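Local coordinates for protein BtGH115A (Bacteroides thetaiotaomicron, PDB 5BY3) that is a family GH115 4-O-methyl-alpha-glucuronidase with specificity for decorated arabinogalactans, probably cleaving glucuronic acid units from these glycans, at residues E245-N250 with V320-L325; D333-P338 with P358-L363; G261-V266 with P270-F275; G293-H298 with Y344-D349; P221-L224 with N228-A231. All coordinates share one frame; numbering follows the deposited sequence.

Contact 1 (E245-N250 with V320-L325)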
# COMPACT_ATOMS: atom_id res chain seq x y z
N GLU A 245 -19.22 -2.71 3.90
CA GLU A 245 -19.38 -3.54 5.10
C GLU A 245 -19.72 -2.65 6.30
O GLU A 245 -18.92 -2.55 7.28
CB GLU A 245 -18.14 -4.36 5.35
CG GLU A 245 -17.84 -5.49 4.40
CD GLU A 245 -16.50 -6.10 4.76
OE1 GLU A 245 -15.46 -5.50 4.37
OE2 GLU A 245 -16.48 -7.14 5.46
N PRO A 246 -20.92 -2.03 6.25
CA PRO A 246 -21.41 -1.03 7.19
C PRO A 246 -21.37 -1.39 8.64
O PRO A 246 -21.04 -0.52 9.44
CB PRO A 246 -22.87 -0.84 6.78
CG PRO A 246 -22.92 -1.25 5.36
CD PRO A 246 -21.96 -2.40 5.28
N MSE A 247 -21.72 -2.63 9.02
CA MSE A 247 -21.76 -2.19 10.48
C MSE A 247 -21.03 -3.21 11.22
O MSE A 247 -21.64 -4.08 11.85
CB MSE A 247 -23.14 -2.02 11.19
CG MSE A 247 -23.95 -0.78 10.82
SE MSE A 247 -23.36 0.77 11.89
CE MSE A 247 -24.10 0.00 13.51
N ALA A 248 -19.70 -3.14 11.12
CA ALA A 248 -18.86 -4.32 11.41
C ALA A 248 -19.43 -5.59 10.72
O ALA A 248 -19.15 -6.72 11.13
CB ALA A 248 -18.74 -4.51 12.92
N CYS A 249 -20.20 -5.37 9.65
CA CYS A 249 -21.06 -6.38 9.04
C CYS A 249 -20.68 -6.71 7.62
O CYS A 249 -20.92 -5.95 6.69
CB CYS A 249 -22.53 -5.94 9.09
SG CYS A 249 -23.40 -6.64 10.50
N ASN A 250 -20.07 -7.87 7.47
CA ASN A 250 -19.68 -8.37 6.17
C ASN A 250 -20.90 -8.93 5.40
O ASN A 250 -21.22 -10.11 5.50
CB ASN A 250 -18.55 -9.41 6.33
CG ASN A 250 -18.23 -10.15 5.04
OD1 ASN A 250 -18.82 -9.88 3.98
ND2 ASN A 250 -17.31 -11.09 5.12
N VAL A 320 -29.14 7.69 10.11
CA VAL A 320 -29.95 7.98 11.29
C VAL A 320 -30.20 6.72 12.10
O VAL A 320 -30.08 6.75 13.33
CB VAL A 320 -31.25 8.78 10.93
CG1 VAL A 320 -32.17 8.94 12.13
CG2 VAL A 320 -30.92 10.17 10.37
N ASP A 321 -30.47 5.61 11.43
CA ASP A 321 -30.70 4.32 12.12
C ASP A 321 -29.41 3.67 12.58
O ASP A 321 -29.41 2.98 13.62
CB ASP A 321 -31.41 3.29 11.24
CG ASP A 321 -32.68 3.82 10.58
OD1 ASP A 321 -32.89 5.05 10.51
OD2 ASP A 321 -33.44 2.95 10.09
N GLN A 322 -28.35 3.84 11.79
CA GLN A 322 -27.05 3.25 12.11
C GLN A 322 -26.43 3.89 13.34
O GLN A 322 -26.02 3.19 14.25
CB GLN A 322 -26.10 3.33 10.92
CG GLN A 322 -26.38 2.27 9.86
CD GLN A 322 -25.46 2.41 8.66
OE1 GLN A 322 -24.87 3.46 8.40
NE2 GLN A 322 -25.34 1.33 7.90
N ARG A 323 -26.39 5.22 13.37
CA ARG A 323 -26.02 5.97 14.58
C ARG A 323 -26.99 5.68 15.76
O ARG A 323 -26.57 5.63 16.93
CB ARG A 323 -25.90 7.47 14.27
CG ARG A 323 -24.68 7.76 13.41
CD ARG A 323 -24.71 9.04 12.61
NE ARG A 323 -24.49 10.26 13.41
CZ ARG A 323 -23.36 10.61 14.05
NH1 ARG A 323 -22.28 9.84 14.02
NH2 ARG A 323 -23.32 11.74 14.73
N GLY A 324 -28.27 5.46 15.44
CA GLY A 324 -29.24 4.93 16.37
C GLY A 324 -28.78 3.73 17.16
O GLY A 324 -28.87 3.74 18.39
N LEU A 325 -28.28 2.70 16.49
CA LEU A 325 -27.85 1.47 17.20
C LEU A 325 -26.63 1.72 18.08
O LEU A 325 -26.45 1.08 19.13
CB LEU A 325 -27.48 0.36 16.21
CG LEU A 325 -28.59 -0.28 15.40
CD1 LEU A 325 -28.13 -0.62 13.97
CD2 LEU A 325 -29.07 -1.48 16.17

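Contact 2 (D333-P338 with P358-L363)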
# COMPACT_ATOMS: atom_id res chain seq x y z
N ASP A 333 -23.42 9.26 23.85
CA ASP A 333 -22.90 10.29 22.93
C ASP A 333 -22.19 9.57 21.78
O ASP A 333 -21.20 8.85 22.02
CB ASP A 333 -21.92 11.26 23.64
CG ASP A 333 -21.54 12.49 22.77
OD1 ASP A 333 -21.84 12.54 21.54
OD2 ASP A 333 -20.91 13.42 23.32
N VAL A 334 -22.69 9.76 20.55
CA VAL A 334 -22.14 9.00 19.39
C VAL A 334 -20.85 9.58 18.84
O VAL A 334 -20.08 8.85 18.22
CB VAL A 334 -23.15 8.68 18.23
CG1 VAL A 334 -23.99 7.47 18.58
CG2 VAL A 334 -23.97 9.88 17.78
N THR A 335 -20.62 10.87 19.09
CA THR A 335 -19.36 11.55 18.77
C THR A 335 -18.17 10.95 19.56
O THR A 335 -17.01 11.28 19.29
CB THR A 335 -19.45 13.09 18.99
OG1 THR A 335 -19.47 13.39 20.39
CG2 THR A 335 -20.72 13.67 18.36
N GLN A 336 -18.47 10.06 20.52
CA GLN A 336 -17.46 9.26 21.24
C GLN A 336 -17.30 7.85 20.62
O GLN A 336 -16.50 7.04 21.10
CB GLN A 336 -17.72 9.19 22.78
CG GLN A 336 -18.01 10.50 23.58
CD GLN A 336 -17.02 11.67 23.34
OE1 GLN A 336 -17.33 12.62 22.61
NE2 GLN A 336 -15.85 11.62 23.98
N VAL A 337 -18.06 7.56 19.56
CA VAL A 337 -17.93 6.28 18.83
C VAL A 337 -17.19 6.57 17.53
O VAL A 337 -17.63 7.44 16.77
CB VAL A 337 -19.29 5.65 18.46
CG1 VAL A 337 -19.10 4.26 17.89
CG2 VAL A 337 -20.22 5.57 19.67
N PRO A 338 -16.07 5.86 17.27
CA PRO A 338 -15.36 6.18 16.02
C PRO A 338 -16.06 5.63 14.74
O PRO A 338 -16.51 4.48 14.67
CB PRO A 338 -13.96 5.59 16.24
CG PRO A 338 -14.15 4.51 17.24
CD PRO A 338 -15.32 4.89 18.10
N PRO A 358 -22.61 13.56 9.20
CA PRO A 358 -22.38 14.24 10.49
C PRO A 358 -20.91 14.46 10.77
O PRO A 358 -20.09 13.55 10.54
CB PRO A 358 -23.01 13.30 11.52
CG PRO A 358 -24.02 12.52 10.72
CD PRO A 358 -23.40 12.33 9.36
N GLU A 359 -20.60 15.69 11.21
CA GLU A 359 -19.22 16.25 11.28
C GLU A 359 -18.17 15.39 12.02
O GLU A 359 -16.97 15.50 11.73
CB GLU A 359 -19.24 17.68 11.88
CG GLU A 359 -20.16 18.70 11.19
CD GLU A 359 -19.48 19.46 10.05
OE1 GLU A 359 -18.46 20.16 10.28
OE2 GLU A 359 -19.98 19.37 8.91
N ASP A 360 -18.63 14.56 12.95
CA ASP A 360 -17.74 13.68 13.70
C ASP A 360 -17.27 12.47 12.86
O ASP A 360 -16.24 11.88 13.17
CB ASP A 360 -18.41 13.22 15.00
CG ASP A 360 -19.74 12.49 14.76
OD1 ASP A 360 -20.72 13.14 14.35
OD2 ASP A 360 -19.80 11.25 15.01
N VAL A 361 -18.02 12.12 11.82
CA VAL A 361 -17.71 10.97 10.97
C VAL A 361 -16.48 11.24 10.08
O VAL A 361 -16.43 12.24 9.33
CB VAL A 361 -18.93 10.47 10.16
CG1 VAL A 361 -18.58 9.23 9.33
CG2 VAL A 361 -20.09 10.16 11.09
N THR A 362 -15.48 10.37 10.22
CA THR A 362 -14.28 10.45 9.37
C THR A 362 -14.67 10.25 7.92
O THR A 362 -15.40 9.29 7.61
CB THR A 362 -13.23 9.38 9.77
OG1 THR A 362 -13.12 9.34 11.21
CG2 THR A 362 -11.87 9.67 9.12
N LEU A 363 -14.24 11.15 7.04
CA LEU A 363 -14.49 10.97 5.60
C LEU A 363 -13.29 10.24 4.94
O LEU A 363 -12.16 10.74 4.96
CB LEU A 363 -14.73 12.30 4.90
CG LEU A 363 -15.93 13.20 5.29
CD1 LEU A 363 -15.88 14.46 4.46
CD2 LEU A 363 -17.29 12.53 5.10

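Contact 3 (G261-V266 with P270-F275)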
# COMPACT_ATOMS: atom_id res chain seq x y z
N GLY A 261 -34.31 -12.11 2.93
CA GLY A 261 -34.83 -11.32 1.81
C GLY A 261 -33.74 -10.49 1.20
O GLY A 261 -32.56 -10.76 1.38
N ALA A 262 -34.13 -9.47 0.45
CA ALA A 262 -33.14 -8.64 -0.24
C ALA A 262 -32.37 -7.69 0.72
O ALA A 262 -32.94 -7.18 1.70
CB ALA A 262 -33.80 -7.89 -1.40
N TYR A 263 -31.07 -7.47 0.42
CA TYR A 263 -30.21 -6.47 1.08
C TYR A 263 -30.50 -5.11 0.50
O TYR A 263 -29.73 -4.55 -0.31
CB TYR A 263 -28.74 -6.85 0.92
CG TYR A 263 -27.74 -5.97 1.63
CD1 TYR A 263 -27.62 -5.99 3.02
CD2 TYR A 263 -26.85 -5.15 0.91
CE1 TYR A 263 -26.66 -5.21 3.68
CE2 TYR A 263 -25.91 -4.35 1.54
CZ TYR A 263 -25.81 -4.38 2.93
OH TYR A 263 -24.88 -3.61 3.58
N ASP A 264 -31.63 -4.57 0.94
CA ASP A 264 -32.28 -3.45 0.30
C ASP A 264 -32.98 -2.68 1.41
O ASP A 264 -33.86 -3.24 2.11
CB ASP A 264 -33.32 -3.98 -0.72
CG ASP A 264 -34.05 -2.88 -1.45
OD1 ASP A 264 -35.00 -2.30 -0.89
OD2 ASP A 264 -33.66 -2.57 -2.58
N TYR A 265 -32.60 -1.42 1.59
CA TYR A 265 -33.14 -0.66 2.71
C TYR A 265 -34.47 -0.01 2.35
O TYR A 265 -35.34 0.14 3.21
CB TYR A 265 -32.13 0.36 3.25
CG TYR A 265 -32.19 0.56 4.75
CD1 TYR A 265 -31.72 -0.42 5.62
CD2 TYR A 265 -32.70 1.76 5.31
CE1 TYR A 265 -31.76 -0.25 6.99
CE2 TYR A 265 -32.73 1.96 6.68
CZ TYR A 265 -32.25 0.95 7.52
OH TYR A 265 -32.27 1.06 8.89
N VAL A 266 -34.63 0.33 1.07
CA VAL A 266 -35.89 0.93 0.58
C VAL A 266 -37.08 -0.03 0.77
O VAL A 266 -38.15 0.43 1.12
CB VAL A 266 -35.76 1.50 -0.86
CG1 VAL A 266 -37.07 2.11 -1.37
CG2 VAL A 266 -34.68 2.58 -0.91
N PRO A 270 -36.49 -3.46 7.70
CA PRO A 270 -36.47 -4.15 9.02
C PRO A 270 -35.51 -5.30 9.17
O PRO A 270 -34.89 -5.44 10.23
CB PRO A 270 -37.92 -4.62 9.18
CG PRO A 270 -38.69 -3.54 8.49
CD PRO A 270 -37.86 -3.11 7.30
N ALA A 271 -35.38 -6.12 8.12
CA ALA A 271 -34.45 -7.27 8.15
C ALA A 271 -32.99 -6.78 8.08
O ALA A 271 -32.11 -7.40 8.65
CB ALA A 271 -34.75 -8.23 7.00
N VAL A 272 -32.75 -5.68 7.40
CA VAL A 272 -31.40 -5.19 7.23
C VAL A 272 -30.97 -4.62 8.58
O VAL A 272 -29.91 -5.02 9.11
CB VAL A 272 -31.27 -4.20 6.04
CG1 VAL A 272 -29.91 -3.54 6.01
CG2 VAL A 272 -31.48 -4.94 4.73
N TYR A 273 -31.84 -3.78 9.17
CA TYR A 273 -31.64 -3.23 10.51
C TYR A 273 -31.34 -4.33 11.54
O TYR A 273 -30.36 -4.21 12.28
CB TYR A 273 -32.79 -2.30 10.95
CG TYR A 273 -32.61 -1.73 12.34
CD1 TYR A 273 -32.98 -2.47 13.47
CD2 TYR A 273 -32.08 -0.46 12.52
CE1 TYR A 273 -32.81 -1.95 14.75
CE2 TYR A 273 -31.91 0.08 13.79
CZ TYR A 273 -32.28 -0.67 14.91
OH TYR A 273 -32.11 -0.17 16.18
N GLN A 274 -32.16 -5.37 11.57
CA GLN A 274 -31.99 -6.50 12.49
C GLN A 274 -30.60 -7.12 12.36
O GLN A 274 -29.88 -7.22 13.33
CB GLN A 274 -33.04 -7.58 12.21
CG GLN A 274 -34.47 -7.23 12.62
CD GLN A 274 -35.47 -8.38 12.46
OE1 GLN A 274 -35.31 -9.24 11.58
NE2 GLN A 274 -36.50 -8.41 13.31
N PHE A 275 -30.27 -7.54 11.14
CA PHE A 275 -28.96 -8.01 10.70
C PHE A 275 -27.80 -7.22 11.34
O PHE A 275 -27.00 -7.78 12.07
CB PHE A 275 -28.94 -7.92 9.15
CG PHE A 275 -27.61 -8.21 8.51
CD1 PHE A 275 -27.13 -9.52 8.41
CD2 PHE A 275 -26.85 -7.18 7.98
CE1 PHE A 275 -25.91 -9.79 7.81
CE2 PHE A 275 -25.63 -7.44 7.38
CZ PHE A 275 -25.16 -8.75 7.30

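Contact 4 (G293-H298 with Y344-D349)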
# COMPACT_ATOMS: atom_id res chain seq x y z
N GLY A 293 -23.08 3.84 6.18
CA GLY A 293 -23.63 3.87 4.83
C GLY A 293 -24.06 2.51 4.34
O GLY A 293 -24.26 1.59 5.12
N MSE A 294 -24.21 2.41 3.02
CA MSE A 294 -24.71 1.20 2.34
C MSE A 294 -24.32 1.21 0.88
O MSE A 294 -24.47 2.22 0.17
CB MSE A 294 -26.24 1.07 2.47
CG MSE A 294 -26.62 -0.39 2.32
SE MSE A 294 -28.51 -0.65 2.82
CE MSE A 294 -28.86 -2.53 2.41
N ARG A 295 -23.79 0.06 0.43
CA ARG A 295 -23.58 -0.23 -1.00
C ARG A 295 -24.27 -1.56 -1.29
O ARG A 295 -25.29 -1.88 -0.66
CB ARG A 295 -22.08 -0.26 -1.35
CG ARG A 295 -21.36 1.09 -1.28
CD ARG A 295 -19.86 0.93 -1.53
NE ARG A 295 -19.52 0.95 -2.96
CZ ARG A 295 -18.77 0.04 -3.59
NH1 ARG A 295 -18.22 -0.99 -2.94
NH2 ARG A 295 -18.55 0.18 -4.89
N GLY A 296 -23.71 -2.34 -2.23
CA GLY A 296 -24.19 -3.68 -2.51
C GLY A 296 -23.77 -4.75 -1.50
O GLY A 296 -23.22 -4.44 -0.42
N VAL A 297 -24.05 -6.01 -1.87
CA VAL A 297 -23.53 -7.20 -1.19
C VAL A 297 -21.98 -7.27 -1.18
O VAL A 297 -21.37 -7.48 -0.10
CB VAL A 297 -24.21 -8.49 -1.76
CG1 VAL A 297 -23.40 -9.75 -1.43
CG2 VAL A 297 -25.64 -8.61 -1.22
N HIS A 298 -21.36 -7.07 -2.35
CA HIS A 298 -19.90 -6.92 -2.48
C HIS A 298 -19.58 -5.55 -3.12
O HIS A 298 -19.73 -4.52 -2.47
CB HIS A 298 -19.27 -8.10 -3.26
CG HIS A 298 -17.80 -8.31 -2.98
ND1 HIS A 298 -16.89 -7.28 -2.96
CD2 HIS A 298 -17.10 -9.44 -2.72
CE1 HIS A 298 -15.68 -7.76 -2.69
NE2 HIS A 298 -15.79 -9.07 -2.54
N TYR A 344 -16.08 5.30 -2.04
CA TYR A 344 -15.30 4.54 -3.00
C TYR A 344 -16.18 4.30 -4.23
O TYR A 344 -17.41 4.15 -4.09
CB TYR A 344 -14.91 3.22 -2.33
CG TYR A 344 -14.18 2.22 -3.17
CD1 TYR A 344 -12.92 2.49 -3.71
CD2 TYR A 344 -14.74 0.97 -3.42
CE1 TYR A 344 -12.25 1.54 -4.48
CE2 TYR A 344 -14.08 0.01 -4.17
CZ TYR A 344 -12.84 0.28 -4.71
OH TYR A 344 -12.20 -0.70 -5.46
N LYS A 345 -15.54 4.24 -5.40
CA LYS A 345 -16.22 4.04 -6.71
C LYS A 345 -17.43 5.00 -6.84
O LYS A 345 -17.22 6.21 -6.70
CB LYS A 345 -16.54 2.54 -6.97
CG LYS A 345 -15.30 1.66 -7.23
CD LYS A 345 -15.70 0.30 -7.81
CE LYS A 345 -14.56 -0.42 -8.52
NZ LYS A 345 -13.97 -1.58 -7.77
N GLU A 346 -18.67 4.50 -7.02
CA GLU A 346 -19.85 5.35 -7.37
C GLU A 346 -20.38 6.19 -6.20
O GLU A 346 -21.19 7.10 -6.40
CB GLU A 346 -21.00 4.51 -7.97
CG GLU A 346 -21.93 3.83 -6.93
CD GLU A 346 -21.24 2.74 -6.08
OE1 GLU A 346 -20.31 2.06 -6.58
OE2 GLU A 346 -21.63 2.54 -4.90
N VAL A 347 -19.94 5.84 -4.98
CA VAL A 347 -20.36 6.56 -3.78
C VAL A 347 -19.73 7.96 -3.66
O VAL A 347 -20.33 8.86 -3.06
CB VAL A 347 -20.43 5.66 -2.47
CG1 VAL A 347 -19.34 4.61 -2.40
CG2 VAL A 347 -20.50 6.46 -1.18
N LEU A 348 -18.56 8.15 -4.29
CA LEU A 348 -17.94 9.48 -4.41
C LEU A 348 -18.93 10.45 -5.08
O LEU A 348 -19.10 11.59 -4.58
CB LEU A 348 -16.57 9.42 -5.13
CG LEU A 348 -15.71 10.68 -5.41
CD1 LEU A 348 -14.91 11.15 -4.20
CD2 LEU A 348 -14.81 10.50 -6.63
N ASP A 349 -19.59 10.00 -6.17
CA ASP A 349 -20.68 10.75 -6.86
C ASP A 349 -21.84 11.10 -5.91
O ASP A 349 -22.29 12.24 -5.88
CB ASP A 349 -21.28 10.01 -8.09
CG ASP A 349 -20.26 9.73 -9.19
OD1 ASP A 349 -19.33 10.53 -9.42
OD2 ASP A 349 -20.41 8.67 -9.84

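Contact 5 (P221-L224 with N228-A231)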
# COMPACT_ATOMS: atom_id res chain seq x y z
N PRO A 221 -16.66 -15.21 7.23
CA PRO A 221 -16.61 -13.89 7.86
C PRO A 221 -15.98 -13.89 9.24
O PRO A 221 -16.22 -14.80 10.05
CB PRO A 221 -18.08 -13.47 7.90
CG PRO A 221 -18.65 -14.11 6.67
CD PRO A 221 -17.96 -15.45 6.56
N PHE A 222 -15.16 -12.87 9.46
CA PHE A 222 -14.36 -12.73 10.65
C PHE A 222 -15.13 -12.97 11.93
O PHE A 222 -14.70 -13.76 12.77
CB PHE A 222 -13.75 -11.33 10.70
CG PHE A 222 -12.88 -11.09 11.88
CD1 PHE A 222 -11.57 -11.52 11.88
CD2 PHE A 222 -13.36 -10.41 13.00
CE1 PHE A 222 -10.75 -11.28 12.97
CE2 PHE A 222 -12.54 -10.17 14.10
CZ PHE A 222 -11.23 -10.62 14.08
N PHE A 223 -16.27 -12.28 12.06
CA PHE A 223 -17.01 -12.24 13.32
C PHE A 223 -17.92 -13.45 13.52
O PHE A 223 -18.56 -13.60 14.56
CB PHE A 223 -17.80 -10.95 13.39
CG PHE A 223 -16.99 -9.75 13.80
CD1 PHE A 223 -16.41 -9.68 15.07
CD2 PHE A 223 -16.87 -8.66 12.94
CE1 PHE A 223 -15.69 -8.55 15.48
CE2 PHE A 223 -16.17 -7.53 13.33
CZ PHE A 223 -15.58 -7.47 14.61
N LEU A 224 -17.95 -14.29 12.49
CA LEU A 224 -18.59 -15.61 12.51
C LEU A 224 -17.55 -16.72 12.67
O LEU A 224 -17.85 -17.88 12.38
CB LEU A 224 -19.38 -15.83 11.20
CG LEU A 224 -20.65 -14.98 11.08
CD1 LEU A 224 -21.51 -15.45 9.93
CD2 LEU A 224 -21.41 -15.04 12.41
N ASN A 228 -11.71 -15.25 16.79
CA ASN A 228 -11.19 -14.10 16.05
C ASN A 228 -11.41 -12.79 16.76
O ASN A 228 -10.45 -12.01 16.95
CB ASN A 228 -11.78 -14.08 14.64
CG ASN A 228 -11.08 -15.02 13.67
OD1 ASN A 228 -11.33 -14.97 12.46
ND2 ASN A 228 -10.18 -15.88 14.19
N ARG A 229 -12.65 -12.56 17.19
CA ARG A 229 -13.05 -11.37 17.90
C ARG A 229 -12.22 -11.19 19.20
O ARG A 229 -11.65 -10.10 19.46
CB ARG A 229 -14.55 -11.45 18.17
CG ARG A 229 -15.19 -10.24 18.81
CD ARG A 229 -16.64 -10.50 19.18
NE ARG A 229 -16.80 -11.68 20.03
CZ ARG A 229 -16.59 -11.71 21.35
NH1 ARG A 229 -16.22 -10.61 22.00
NH2 ARG A 229 -16.75 -12.85 22.03
N GLU A 230 -12.11 -12.27 19.98
CA GLU A 230 -11.30 -12.30 21.22
C GLU A 230 -9.78 -12.12 20.98
O GLU A 230 -9.10 -11.45 21.79
CB GLU A 230 -11.60 -13.57 22.03
CG GLU A 230 -13.08 -13.72 22.45
CD GLU A 230 -13.90 -14.71 21.58
OE1 GLU A 230 -13.88 -14.66 20.31
OE2 GLU A 230 -14.60 -15.55 22.20
N ALA A 231 -9.27 -12.67 19.87
CA ALA A 231 -7.87 -12.47 19.44
C ALA A 231 -7.58 -10.99 19.17
O ALA A 231 -6.54 -10.45 19.57
CB ALA A 231 -7.55 -13.32 18.21

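Contact 1 (E245-N250 with V320-L325)
Gln322, on helix 308-329 of the (beta/alpha)8 barrel, lies against Pro246 and Met247, two residues of the loop that runs from strand 238-239 to helix 251-258. Met247 is present as selenomethionine, so one of the atoms that meet the glutamine is selenium, SE. The glutamine is best followed outward. Its CG is turned anti to the carbonyl carbon (chi1 -78°), and beyond it the chain stays extended, which carries the amide across to the loop. CB rests 3.9 Å from SE of Met247. The next atom, Gln322 CG, touches that selenium too and comes 4.0 Å from CG of Met247. CD stays beside the methionine, 4.1 Å from Met247 CG. At the tip the amide divides: NE2 passes 3.5 Å from CB of Pro246, while OE1 accepts a hydrogen bond from the backbone N of Gly293, in the loop after strand 290-291. That bond helps to fix the rotation of the buried amide. With a leucine in its place, Gly293 N would probably be left without its acceptor, and the tie between this helix and the Gly293 loop would be lost. Helix 265-283 packs here as well, setting Trp276 against Gln322 and Val280 against Met247. The methionine itself is bent twice, at chi2 (-84°) and again at chi3. Those bends lay SE over the aliphatic part of Gln322 and bring the methyl onto the helix, where CE ends 3.8 Å from the backbone O of Gln322 and 4.1 Å from side-chain CD1 of Leu325.

Contact 2 (D333-P338 with P358-L363)
An Asx turn and a type I beta turn meet where two neighbouring barrel strands begin, and the residues that touch are Thr335 and Asp360. The Asx turn, started by Asp333, belongs to the loop between helix 308-329 and strand 339-341; the beta turn runs from Pro358 to Val361, just ahead of strand 362-366. The two side chains cross at about a right angle. CG2 of Thr335 presses on the flat end of the aspartate, 3.9 Å from Asp360 CG. Lower down, Thr335 CB is 4.1 Å from Asp360 CB. One carboxylate oxygen reaches in toward the backbone, Asp360 OD2 lying 3.8 Å from CA of Thr335. The threonine hydroxyl is used on its own side of the contact. OG1 sits between the backbone N and the carbonyl carbon (chi1 73°), where it donates to Asp333 OD1 at 2.8 Å. Thr335 N donates to that same Asp333 OD1, at 3.2 Å. Both donors come from one face of the carboxylate, well above its plane. Replacing Thr335 by an alanine would probably leave Asp333 OD1 with just the backbone donor of this turn, and would open a gap beside the Asp360 carboxylate where CG2 had been. Asp360 turns to helix 308-329 for its charge partner, OD1 making a salt bridge with NH2 of Arg323. No hydrogen bond joins the two loops here, so Thr335 meets Asp360 through its carbon atoms CA, CB and CG2, and the polar bonds of each side chain are spent elsewhere.

Contact 3 (G261-V266 with P270-F275)
Val272 is the knob here, and the chain from Ala262 to Tyr265 curls round it as the hollow. The two methyls fill different parts of it. CG1, anti to the backbone N of Val272 (chi1 171°), points into the gap between two tyrosine rings. It meets the edge of the Tyr265 ring, near its plane, at 3.6 Å from CD1, and on the Tyr263 side it lies 4.3 Å from CE1. CG2 is pushed against main chain instead, 3.8 Å from the N of Asp264 and 4.0 Å from the O of Ala262. The floor of the hollow is bent by an inverse gamma turn centred on Tyr263, after which Asp264 serves as N-cap of helix 265-283, its OD1 accepting from the N of Asn267. This helix belongs to the run between the third and fourth strands of the TIM barrel, so the contact folds the helix's lead-in back over its own first turns. Two smaller fits flank the valine. The Tyr263 ring reaches Phe275, with CE1 of Tyr263 4.4 Å from CE2 of Phe275, and Trp255 of helix 251-258 meets both rings edge-to-face. On the other flank Tyr265 and Tyr273 lie side by side, pointing the same way. There OH of Tyr265 comes to the edge of the second ring, 3.9 Å from Tyr273 CD2, while its hydrogen bond goes to Asp321 OD2 on helix 308-329.

Contact 4 (G293-H298 with Y344-D349)
Arg295 NH2 donates to Glu346 OE1 over 3.1 Å, nearly straight at 159°, arriving on the syn lone pair and close to the guanidinium plane. A second, longer bond runs beside it, Arg295 NE to Glu346 OE2 at 3.3 Å. Guanidinium and carboxylate are thus joined side-on, one nitrogen to each oxygen, with their planes only 14° apart. The arginine chain kinks at chi3 to present this NE edge. Glu346 bends at chi2, folding its carboxylate back toward the arginine. The glutamate sits in a type II' beta turn from Tyr344 to Val347, with Lys345 taking the positive phi. In the TIM barrel this turn follows strand 339-341 and the Arg295 loop follows strand 290-291, so the salt bridge ties neighbouring loops at the C-terminal ends of the strands, the end where barrel enzymes carry their active sites. Tyr344 brings its ring edge over one guanidinium face, CD2 being 4.0 Å from Arg295 NH1. Lys345 packs by its aliphatic part, its CB 3.7 Å from Arg295 NH2. Its ammonium end leads off along the tyrosine, where Lys345 NZ donates to Tyr344 OH at 3.0 Å and also bonds to the hydroxyl of Tyr396.

Contact 5 (P221-L224 with N228-A231)
A short 3-10 turn at Phe222 and Phe223 runs up to the first turn of helix 228-235, bringing the CA atoms of Phe223 and Arg229 to within 6.1 Å. Both pieces belong to the crossover of the TIM barrel that leads from strand 210-212 through this helix to strand 238-239. Phe222 carries the contact on the helix's first residue. CB of Asn228 sits over its ring face, 3.6 Å from the Phe222 centroid and 21° off the normal, a CH-pi contact. The amide of Asn228 is turned 32° from the ring plane, and at the ring's far end CZ of Phe222 comes 3.3 Å from the backbone O of Asn228. With CG anti to the backbone N (chi1 -178°), the Phe222 ring is thrown forward to this place. Phe223 sets off away from helix 228-235, but its ring comes back to it. The edge of Phe222 lies over it, Phe222 CD2 standing 3.6 Å above the middle of the Phe223 ring. Val283 and Arg279 of helix 265-283 also touch Phe223, as does Met239 of the next strand. Toward helix 228-235 the Phe223 ring turns its edge to the aliphatic stem of Arg229, CE1 of Phe223 meeting Arg229 CG at 3.8 Å.

In the fold
All five contacts belong to the TIM barrel. Contacts 1, 3 and 4 are buried, while 2 and 5 are partly exposed. Helix 308-329 supplies one side of contact 1; the centres of contacts 1 and 2 are about 13 Å apart, and Arg323 bridges them by a salt bridge to Asp360. The same helix ties contact 1 to contact 3 through Asp321 and Tyr265, and to contact 4 through Gln322 and Gly293. Chemistry follows place: selenomethionine and proline against a glutamine and a leucine in contact 1; aromatic packing in contacts 3 and 5; a two-bond salt bridge in contact 4, after the strands; and a meeting without hydrogen bonds in contact 2, threonine carbons against a carboxylate.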